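Long-range contacts in xylulose kinase (PDB 2ITM), which catalyses the ATP-dependent phosphorylation of D-xylulose to D-xylulose 5-phosphate and, less efficiently, that of 1-deoxy-D-xylulose: residues R363-V369 and Y401-M405; Y371-D375 and R468-R473. All blocks are in the same frame, centred on the assembly; numbering follows the deposited sequence.

Contact 1: R363-V369 and Y401-M405; sequences RAVLEGV and YWRQM
In the C-terminal actin-like ATPase domain of this FGGY kinase, helices 358-381 and 400-410 pack through Leu-366 of the one and Trp-402 and Met-405 of the other. The short segments cross at -46° with axes 10.5 Å apart, a wide spacing that large side chains fill. One hydrogen bond joins the two segments: Trp-402 NE1 donates to Leu-366 O at 3.3 Å. The N-H points nearly straight at the oxygen (162°), which lies in the indole plane, but the donor stands above the carbonyl plane rather than on a lone pair. Trp-402 has CG anti to its own backbone N (chi1 -168°), a setting that carries the pyrrole edge to this carbonyl. Leu-366 lays CD2 over one face of the same indole, while Val-369 CG1 lies 3.8 Å from Trp-402 CZ2, on the benzo part. A leucine in place of Trp-402 would probably leave the Leu-366 carbonyl without its indole donor and open a gap beside Val-369 CG1. Met-405 SD lies 3.9 Å from Leu-366 CB, and the bend at chi3 brings Met-405 CE to 3.9 Å from Glu-367 CG. At the polar end, the Tyr-401 hydroxyl sits over the centre of the Arg-363 guanidinium face, Tyr-401 OH to Arg-363 CZ 3.9 Å, with ring and guanidinium planes almost perpendicular. Within helix 358-381, Arg-363 forms a salt bridge to Glu-367, whose OE2 also hydrogen-bonds with Tyr-465 OH of helix 459-479. Leu-298 of helix 294-304 touches both Leu-366 and Trp-402, completing a largely apolar helix-helix interface among the helices packed around the C-terminal domain's mixed sheet.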
loop_
_atom_site.group_PDB
_atom_site.type_symbol
_atom_site.label_atom_id
_atom_site.label_comp_id
_atom_site.label_asym_id
_atom_site.label_seq_id
_atom_site.Cartn_x
_atom_site.Cartn_y
_atom_site.Cartn_z
ATOM N N ARG A 363 15.512 -5.192 0.482
ATOM C CA ARG A 363 16.364 -4.190 1.080
ATOM C C ARG A 363 15.630 -3.138 1.901
ATOM O O ARG A 363 16.071 -2.784 2.976
ATOM C CB ARG A 363 17.207 -3.514 0.025
ATOM C CG ARG A 363 18.644 -3.853 0.141
ATOM C CD ARG A 363 19.471 -2.850 0.856
ATOM N NE ARG A 363 20.795 -2.854 0.259
ATOM C CZ ARG A 363 21.862 -2.275 0.770
ATOM N NH1 ARG A 363 21.787 -1.625 1.915
ATOM N NH2 ARG A 363 22.999 -2.342 0.127
ATOM N N ALA A 364 14.523 -2.644 1.373
ATOM C CA ALA A 364 13.736 -1.628 2.051
ATOM C C ALA A 364 13.236 -2.084 3.421
ATOM O O ALA A 364 13.356 -1.372 4.398
ATOM C CB ALA A 364 12.605 -1.184 1.194
ATOM N N VAL A 365 12.699 -3.291 3.478
ATOM C CA VAL A 365 12.219 -3.858 4.713
ATOM C C VAL A 365 13.284 -3.953 5.793
ATOM O O VAL A 365 13.088 -3.485 6.898
ATOM C CB VAL A 365 11.529 -5.211 4.487
ATOM C CG1 VAL A 365 10.932 -5.708 5.763
ATOM C CG2 VAL A 365 10.463 -5.081 3.444
ATOM N N LEU A 366 14.421 -4.538 5.457
ATOM C CA LEU A 366 15.511 -4.672 6.403
ATOM C C LEU A 366 15.925 -3.327 6.969
ATOM O O LEU A 366 16.091 -3.174 8.161
ATOM C CB LEU A 366 16.706 -5.363 5.752
ATOM C CG LEU A 366 16.510 -6.799 5.271
ATOM C CD1 LEU A 366 17.834 -7.425 4.861
ATOM C CD2 LEU A 366 15.837 -7.613 6.332
ATOM N N GLU A 367 16.082 -2.356 6.089
ATOM C CA GLU A 367 16.585 -1.064 6.482
ATOM C C GLU A 367 15.566 -0.315 7.328
ATOM O O GLU A 367 15.922 0.318 8.307
ATOM C CB GLU A 367 17.006 -0.251 5.264
ATOM C CG GLU A 367 18.225 -0.819 4.558
ATOM C CD GLU A 367 18.695 0.002 3.376
ATOM O OE1 GLU A 367 17.860 0.533 2.632
ATOM O OE2 GLU A 367 19.913 0.091 3.193
ATOM N N GLY A 368 14.301 -0.408 6.949
ATOM C CA GLY A 368 13.233 0.257 7.674
ATOM C C GLY A 368 12.924 -0.306 9.045
ATOM O O GLY A 368 12.743 0.427 10.006
ATOM N N VAL A 369 12.862 -1.622 9.137
ATOM C CA VAL A 369 12.816 -2.261 10.428
ATOM C C VAL A 369 14.031 -1.869 11.257
ATOM O O VAL A 369 13.907 -1.517 12.410
ATOM C CB VAL A 369 12.713 -3.787 10.313
ATOM C CG1 VAL A 369 12.793 -4.418 11.679
ATOM C CG2 VAL A 369 11.446 -4.183 9.615
ATOM N N TYR A 401 24.230 -10.848 8.176
ATOM C CA TYR A 401 24.098 -9.636 7.404
ATOM C C TYR A 401 23.279 -8.591 8.140
ATOM O O TYR A 401 23.667 -7.439 8.215
ATOM C CB TYR A 401 23.479 -9.924 6.046
ATOM C CG TYR A 401 23.338 -8.686 5.208
ATOM C CD1 TYR A 401 24.412 -7.839 5.019
ATOM C CD2 TYR A 401 22.132 -8.351 4.627
ATOM C CE1 TYR A 401 24.296 -6.712 4.269
ATOM C CE2 TYR A 401 22.002 -7.218 3.875
ATOM C CZ TYR A 401 23.091 -6.397 3.701
ATOM O OH TYR A 401 22.985 -5.259 2.950
ATOM N N TRP A 402 22.141 -8.997 8.685
ATOM C CA TRP A 402 21.228 -8.046 9.243
ATOM C C TRP A 402 21.701 -7.509 10.568
ATOM O O TRP A 402 21.589 -6.344 10.851
ATOM C CB TRP A 402 19.829 -8.620 9.374
ATOM C CG TRP A 402 18.820 -7.566 9.688
ATOM C CD1 TRP A 402 18.606 -6.408 9.004
ATOM C CD2 TRP A 402 17.913 -7.552 10.778
ATOM N NE1 TRP A 402 17.614 -5.676 9.597
ATOM C CE2 TRP A 402 17.169 -6.357 10.694
ATOM C CE3 TRP A 402 17.643 -8.427 11.825
ATOM C CZ2 TRP A 402 16.185 -6.030 11.605
ATOM C CZ3 TRP A 402 16.670 -8.097 12.718
ATOM C CH2 TRP A 402 15.950 -6.908 12.607
ATOM N N ARG A 403 22.277 -8.393 11.365
ATOM C CA ARG A 403 22.875 -8.014 12.626
ATOM C C ARG A 403 23.888 -6.900 12.435
ATOM O O ARG A 403 23.952 -5.966 13.225
ATOM C CB ARG A 403 23.543 -9.220 13.284
ATOM C CG ARG A 403 22.588 -10.230 13.922
ATOM C CD ARG A 403 23.230 -11.099 14.972
ATOM N NE ARG A 403 24.362 -11.829 14.423
ATOM C CZ ARG A 403 24.275 -12.965 13.754
ATOM N NH1 ARG A 403 23.106 -13.528 13.538
ATOM N NH2 ARG A 403 25.367 -13.541 13.290
ATOM N N GLN A 404 24.688 -7.011 11.384
ATOM C CA GLN A 404 25.668 -5.995 11.064
ATOM C C GLN A 404 25.039 -4.712 10.573
ATOM O O GLN A 404 25.459 -3.637 10.946
ATOM C CB GLN A 404 26.628 -6.495 10.006
ATOM C CG GLN A 404 27.737 -5.529 9.733
ATOM C CD GLN A 404 28.637 -5.360 10.915
ATOM O OE1 GLN A 404 28.978 -4.247 11.284
ATOM N NE2 GLN A 404 29.029 -6.469 11.513
ATOM N N MET A 405 24.048 -4.846 9.707
ATOM C CA MET A 405 23.268 -3.722 9.272
ATOM C C MET A 405 22.705 -3.000 10.461
ATOM O O MET A 405 22.719 -1.774 10.508
ATOM C CB MET A 405 22.150 -4.146 8.333
ATOM C CG MET A 405 21.224 -3.003 7.956
ATOM S SD MET A 405 19.839 -3.443 6.928
ATOM C CE MET A 405 20.683 -3.760 5.423
#

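Contact 2: Y371-D375 and R468-R473; sequences YALAD and RRETFR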
loop_
_atom_site.group_PDB
_atom_site.type_symbol
_atom_site.label_atom_id
_atom_site.label_comp_id
_atom_site.label_asym_id
_atom_site.label_seq_id
_atom_site.Cartn_x
_atom_site.Cartn_y
_atom_site.Cartn_z
ATOM N N TYR A 371 15.764 0.902 10.986
ATOM C CA TYR A 371 15.617 2.295 11.374
ATOM C C TYR A 371 14.697 2.452 12.586
ATOM O O TYR A 371 14.998 3.193 13.505
ATOM C CB TYR A 371 15.098 3.136 10.211
ATOM C CG TYR A 371 15.999 3.222 9.001
ATOM C CD1 TYR A 371 17.377 3.194 9.113
ATOM C CD2 TYR A 371 15.458 3.331 7.743
ATOM C CE1 TYR A 371 18.175 3.266 8.008
ATOM C CE2 TYR A 371 16.249 3.402 6.633
ATOM C CZ TYR A 371 17.606 3.371 6.765
ATOM O OH TYR A 371 18.366 3.450 5.644
ATOM N N ALA A 372 13.574 1.744 12.547
ATOM C CA ALA A 372 12.631 1.684 13.648
ATOM C C ALA A 372 13.263 1.207 14.959
ATOM O O ALA A 372 13.138 1.854 15.983
ATOM C CB ALA A 372 11.461 0.823 13.275
ATOM N N LEU A 373 13.950 0.077 14.895
ATOM C CA LEU A 373 14.582 -0.512 16.057
ATOM C C LEU A 373 15.620 0.403 16.701
ATOM O O LEU A 373 15.706 0.490 17.907
ATOM C CB LEU A 373 15.198 -1.865 15.711
ATOM C CG LEU A 373 14.238 -2.996 15.332
ATOM C CD1 LEU A 373 14.972 -4.227 14.891
ATOM C CD2 LEU A 373 13.249 -3.303 16.434
ATOM N N ALA A 374 16.405 1.082 15.877
ATOM C CA ALA A 374 17.433 1.993 16.352
ATOM C C ALA A 374 16.847 3.202 17.070
ATOM O O ALA A 374 17.341 3.608 18.108
ATOM C CB ALA A 374 18.311 2.430 15.215
ATOM N N ASP A 375 15.798 3.773 16.498
ATOM C CA ASP A 375 15.088 4.874 17.119
ATOM C C ASP A 375 14.502 4.414 18.439
ATOM O O ASP A 375 14.496 5.147 19.417
ATOM C CB ASP A 375 13.968 5.376 16.210
ATOM C CG ASP A 375 14.450 6.356 15.159
ATOM O OD1 ASP A 375 15.512 6.975 15.345
ATOM O OD2 ASP A 375 13.814 6.559 14.122
ATOM N N ARG A 468 19.707 8.840 6.185
ATOM C CA ARG A 468 18.559 7.990 5.944
ATOM C C ARG A 468 17.646 7.843 7.166
ATOM O O ARG A 468 16.437 7.815 7.036
ATOM C CB ARG A 468 18.991 6.627 5.419
ATOM C CG ARG A 468 19.685 6.687 4.085
ATOM C CD ARG A 468 20.307 5.391 3.637
ATOM N NE ARG A 468 20.096 5.152 2.216
ATOM C CZ ARG A 468 20.908 5.591 1.285
ATOM N NH1 ARG A 468 21.975 6.278 1.641
ATOM N NH2 ARG A 468 20.677 5.354 0.012
ATOM N N ARG A 469 18.259 7.752 8.342
ATOM C CA ARG A 469 17.554 7.726 9.619
ATOM C C ARG A 469 16.748 9.001 9.814
ATOM O O ARG A 469 15.603 8.954 10.218
ATOM C CB ARG A 469 18.547 7.562 10.777
ATOM C CG ARG A 469 18.861 6.128 11.171
ATOM C CD ARG A 469 20.130 5.949 11.956
ATOM N NE ARG A 469 19.955 5.952 13.404
ATOM C CZ ARG A 469 18.832 5.695 14.018
ATOM N NH1 ARG A 469 17.756 5.404 13.318
ATOM N NH2 ARG A 469 18.771 5.730 15.334
ATOM N N GLU A 470 17.380 10.130 9.529
ATOM C CA GLU A 470 16.739 11.433 9.544
ATOM C C GLU A 470 15.558 11.469 8.601
ATOM O O GLU A 470 14.507 11.959 8.934
ATOM C CB GLU A 470 17.758 12.468 9.125
ATOM C CG GLU A 470 17.407 13.904 9.413
ATOM C CD GLU A 470 18.519 14.839 8.977
ATOM O OE1 GLU A 470 19.696 14.527 9.242
ATOM O OE2 GLU A 470 18.213 15.862 8.355
ATOM N N THR A 471 15.751 10.939 7.413
ATOM C CA THR A 471 14.701 10.928 6.422
ATOM C C THR A 471 13.545 10.018 6.835
ATOM O O THR A 471 12.392 10.409 6.789
ATOM C CB THR A 471 15.261 10.549 5.046
ATOM O OG1 THR A 471 15.991 11.652 4.513
ATOM C CG2 THR A 471 14.149 10.372 4.060
ATOM N N PHE A 472 13.882 8.807 7.251
ATOM C CA PHE A 472 12.937 7.890 7.880
ATOM C C PHE A 472 12.074 8.512 8.978
ATOM O O PHE A 472 10.892 8.406 8.935
ATOM C CB PHE A 472 13.661 6.644 8.393
ATOM C CG PHE A 472 12.801 5.730 9.215
ATOM C CD1 PHE A 472 12.059 4.742 8.624
ATOM C CD2 PHE A 472 12.746 5.859 10.579
ATOM C CE1 PHE A 472 11.279 3.913 9.381
ATOM C CE2 PHE A 472 11.964 5.033 11.331
ATOM C CZ PHE A 472 11.233 4.059 10.732
ATOM N N ARG A 473 12.709 9.142 9.955
ATOM C CA ARG A 473 12.026 9.780 11.042
ATOM C C ARG A 473 11.054 10.852 10.575
ATOM O O ARG A 473 9.977 10.976 11.111
ATOM C CB ARG A 473 13.002 10.384 12.035
ATOM C CG ARG A 473 13.591 9.387 12.977
ATOM C CD ARG A 473 14.441 9.957 14.070
ATOM N NE ARG A 473 15.518 10.788 13.576
ATOM C CZ ARG A 473 16.768 10.399 13.474
ATOM N NH1 ARG A 473 17.123 9.182 13.821
ATOM N NH2 ARG A 473 17.671 11.237 13.018
HETATM O O HOH W 1 17.185 4.038 3.152
#
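Asp-375 OD1 is gripped by two arginines of helix 459-479, forming a salt-bridge network where that C-terminal helix crosses helix 358-381 of the FGGY kinase's actin-like fold. Arg-473 NH1 donates to Asp-375 OD1 at 3.1 Å on the syn lone pair, with the oxygen close to the guanidinium plane and an N-H...O angle of 161°. Arg-469 NH1 makes the longer salt bridge, 3.4 Å from Asp-375 OD1, and NH2 of Arg-469 pairs with Asp-378 about one turn further along, so two carboxylates share this guanidinium. Its flat group is sandwiched, with Ala-374 CB over one face and Arg-473 NH1 over the other; Asp-375 probably offsets the charge of the two close arginines. The short segments cross at -90°, and the apolar centre is the meeting of Tyr-371 with Phe-472. Phe-472 CG is anti to the backbone N (chi1 172°), which turns the ring under Tyr-371, whose CB makes a CH-pi contact 3.6 Å from the Phe-472 ring centroid. The two aromatic planes are oblique, centroids 5.5 Å apart. Ala-372 CB reaches Phe-472 CZ, and Leu-330 and Pro-331 of strand 328-333 also pack on Phe-472. Over one face of the tyrosine ring lie Arg-469 N and Arg-468 O. Beyond the ring, a water lies 2.8 Å from Tyr-371 OH, in the ring plane, and accepts a weak bond from Arg-468 NE.

How the contacts relate
Both contacts use helix 358-381, on consecutive stretches, 363-369 and 371-375, which receive helices 400-410 and 459-479. The centres lie 12 Å apart, and the two touch directly: Trp-402 CH2 is 3.7 Å from Leu-373 CD1. Each is partly buried, with four of its touching residues buried, but contact 2 has the larger interface (439 against 333 Å²). The oblique packing of contact 1 is mainly apolar, with a single hydrogen bond between its segments and its salt bridge staying within one helix. The perpendicular crossing of contact 2 adds inter-helix ion pairs to an aromatic centre and carries charge out to the exposed Arg-473. Both lie away from the xylulose pocket.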